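Local coordinates for transcriptional activator of comK gene (Bacillus halodurans, PDB 2HQB), which probably acts as a membrane-attached lipoprotein of the BMP family, with a substrate-binding-protein fold, that promotes activation of the comK gene, at residues A111-F115 / Y253-D257. Residues are numbered along the deposited sequence; the frame is centred on the assembly and turned at random.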
loop_
_atom_site.group_PDB
_atom_site.type_symbol
_atom_site.label_atom_id
_atom_site.label_comp_id
_atom_site.label_asym_id
_atom_site.label_seq_id
_atom_site.Cartn_x
_atom_site.Cartn_y
_atom_site.Cartn_z
ATOM N N ALA A 111 1.949 -6.764 -9.349
ATOM C CA ALA A 111 3.168 -7.505 -9.003
ATOM C C ALA A 111 3.145 -8.119 -7.622
ATOM O O ALA A 111 3.116 -9.341 -7.464
ATOM C CB ALA A 111 4.383 -6.611 -9.112
HETATM N N MSE A 112 3.164 -7.263 -6.611
HETATM C CA MSE A 112 3.182 -7.749 -5.242
HETATM C C MSE A 112 2.117 -8.789 -4.965
HETATM O O MSE A 112 2.349 -9.706 -4.201
HETATM C CB MSE A 112 3.042 -6.585 -4.254
HETATM C CG MSE A 112 1.615 -6.118 -3.959
HETATM SE SE MSE A 112 1.601 -4.506 -2.796
HETATM C CE MSE A 112 -0.312 -4.243 -2.750
ATOM N N GLY A 113 0.955 -8.661 -5.583
ATOM C CA GLY A 113 -0.101 -9.621 -5.332
ATOM C C GLY A 113 0.220 -10.974 -5.918
ATOM O O GLY A 113 -0.088 -12.020 -5.344
ATOM N N TYR A 114 0.857 -10.935 -7.078
ATOM C CA TYR A 114 1.236 -12.125 -7.783
ATOM C C TYR A 114 2.189 -12.923 -6.907
ATOM O O TYR A 114 1.861 -14.015 -6.440
ATOM C CB TYR A 114 1.883 -11.703 -9.086
ATOM C CG TYR A 114 2.067 -12.803 -10.097
ATOM C CD1 TYR A 114 1.012 -13.226 -10.909
ATOM C CD2 TYR A 114 3.308 -13.401 -10.264
ATOM C CE1 TYR A 114 1.197 -14.210 -11.859
ATOM C CE2 TYR A 114 3.501 -14.380 -11.204
ATOM C CZ TYR A 114 2.453 -14.779 -11.999
ATOM O OH TYR A 114 2.705 -15.725 -12.961
ATOM N N PHE A 115 3.370 -12.371 -6.671
ATOM C CA PHE A 115 4.370 -13.036 -5.843
ATOM C C PHE A 115 3.828 -13.495 -4.501
ATOM O O PHE A 115 4.239 -14.544 -3.994
ATOM C CB PHE A 115 5.557 -12.101 -5.618
ATOM C CG PHE A 115 6.184 -11.651 -6.875
ATOM C CD1 PHE A 115 6.717 -12.581 -7.750
ATOM C CD2 PHE A 115 6.151 -10.324 -7.237
ATOM C CE1 PHE A 115 7.197 -12.202 -8.968
ATOM C CE2 PHE A 115 6.637 -9.927 -8.467
ATOM C CZ PHE A 115 7.160 -10.876 -9.340
ATOM N N TYR A 253 4.865 3.723 -8.772
ATOM C CA TYR A 253 5.966 2.990 -8.146
ATOM C C TYR A 253 5.680 1.512 -7.934
ATOM O O TYR A 253 4.549 1.132 -7.636
ATOM C CB TYR A 253 6.321 3.669 -6.835
ATOM C CG TYR A 253 6.635 5.134 -7.022
ATOM C CD1 TYR A 253 5.638 6.052 -7.335
ATOM C CD2 TYR A 253 7.926 5.595 -6.905
ATOM C CE1 TYR A 253 5.936 7.396 -7.527
ATOM C CE2 TYR A 253 8.232 6.925 -7.090
ATOM C CZ TYR A 253 7.241 7.822 -7.401
ATOM O OH TYR A 253 7.593 9.137 -7.604
ATOM N N ASP A 254 6.708 0.678 -8.081
ATOM C CA ASP A 254 6.532 -0.774 -7.962
ATOM C C ASP A 254 7.807 -1.400 -7.445
ATOM O O ASP A 254 8.648 -0.702 -6.880
ATOM C CB ASP A 254 6.211 -1.356 -9.339
ATOM C CG ASP A 254 5.511 -2.686 -9.275
ATOM O OD1 ASP A 254 5.477 -3.292 -8.188
ATOM O OD2 ASP A 254 5.003 -3.128 -10.330
ATOM N N PHE A 255 7.967 -2.709 -7.638
ATOM C CA PHE A 255 9.180 -3.402 -7.168
ATOM C C PHE A 255 10.478 -2.824 -7.715
ATOM O O PHE A 255 11.498 -2.826 -7.043
ATOM C CB PHE A 255 9.141 -4.872 -7.530
ATOM C CG PHE A 255 8.425 -5.737 -6.527
ATOM C CD1 PHE A 255 7.100 -6.113 -6.729
ATOM C CD2 PHE A 255 9.113 -6.284 -5.449
ATOM C CE1 PHE A 255 6.479 -7.033 -5.885
ATOM C CE2 PHE A 255 8.492 -7.205 -4.603
ATOM C CZ PHE A 255 7.176 -7.582 -4.826
ATOM N N GLN A 256 10.427 -2.333 -8.945
ATOM C CA GLN A 256 11.597 -1.757 -9.596
ATOM C C GLN A 256 12.039 -0.439 -8.949
ATOM O O GLN A 256 13.220 -0.130 -8.921
ATOM C CB GLN A 256 11.294 -1.529 -11.077
ATOM C CG GLN A 256 10.336 -2.558 -11.696
ATOM C CD GLN A 256 8.955 -1.972 -11.986
ATOM O OE1 GLN A 256 8.847 -0.850 -12.475
ATOM N NE2 GLN A 256 7.902 -2.731 -11.697
ATOM N N ASP A 257 11.102 0.337 -8.415
ATOM C CA ASP A 257 11.452 1.611 -7.801
ATOM C C ASP A 257 11.922 1.454 -6.363
ATOM O O ASP A 257 12.335 2.426 -5.744
ATOM C CB ASP A 257 10.271 2.577 -7.863
ATOM C CG ASP A 257 9.594 2.600 -9.238
ATOM O OD1 ASP A 257 8.831 3.554 -9.509
ATOM O OD2 ASP A 257 9.804 1.666 -10.045
#
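The ring of Phe-255 packs edge-on against Ala-111 and Met-112 at the start of helix 110-122, and meets Phe-115 one turn further on. The protein has the two-domain fold of periplasmic binding proteins, and the contact sits at the crossovers between its two sheets. Helix 110-122 follows strand 102-107 of one sheet. The loop holding Phe-255 runs from strand 249-253 of that sheet to strand 260-262 of the other.

The tight part is apolar. Phe-255 meets the helix with its CD1-CE1 edge. Phe-255 CD1 lies 3.6 Å from Ala-111 CB, and Phe-255 CE1 lies 3.8 Å from Met-112 CB. The backbone N of Met-112 also sits at this edge, in the plane of the ring. Phe-115 makes an offset edge-to-face pair with Phe-255, its edge toward the Phe-255 face. The ring centroids are 5.3 Å apart and the planes meet at 87°. CG of Phe-115 stands anti to its carbonyl carbon (chi1 -58°), which brings CD2 to the Phe-255 ring. Ile-281 of helix 271-286 touches both rings. An alanine in place of Phe-255 would probably leave the Phe-115 edge without its aromatic partner and open a gap beside Ala-111.

The other side is looser. Gln-256 is exposed and Asp-257 partly so, and neither touches 111-115. No hydrogen bond joins the two segments. Asp-254 is itself buried, with its carboxylate against the Ala-111 methyl and its OD2 hydrogen-bonded to Tyr-284 OH. Asp-254 OD1 accepts a weak hydrogen bond from Phe-255 N at 2.6 Å and lies 3.6 Å from Ala-111 CB.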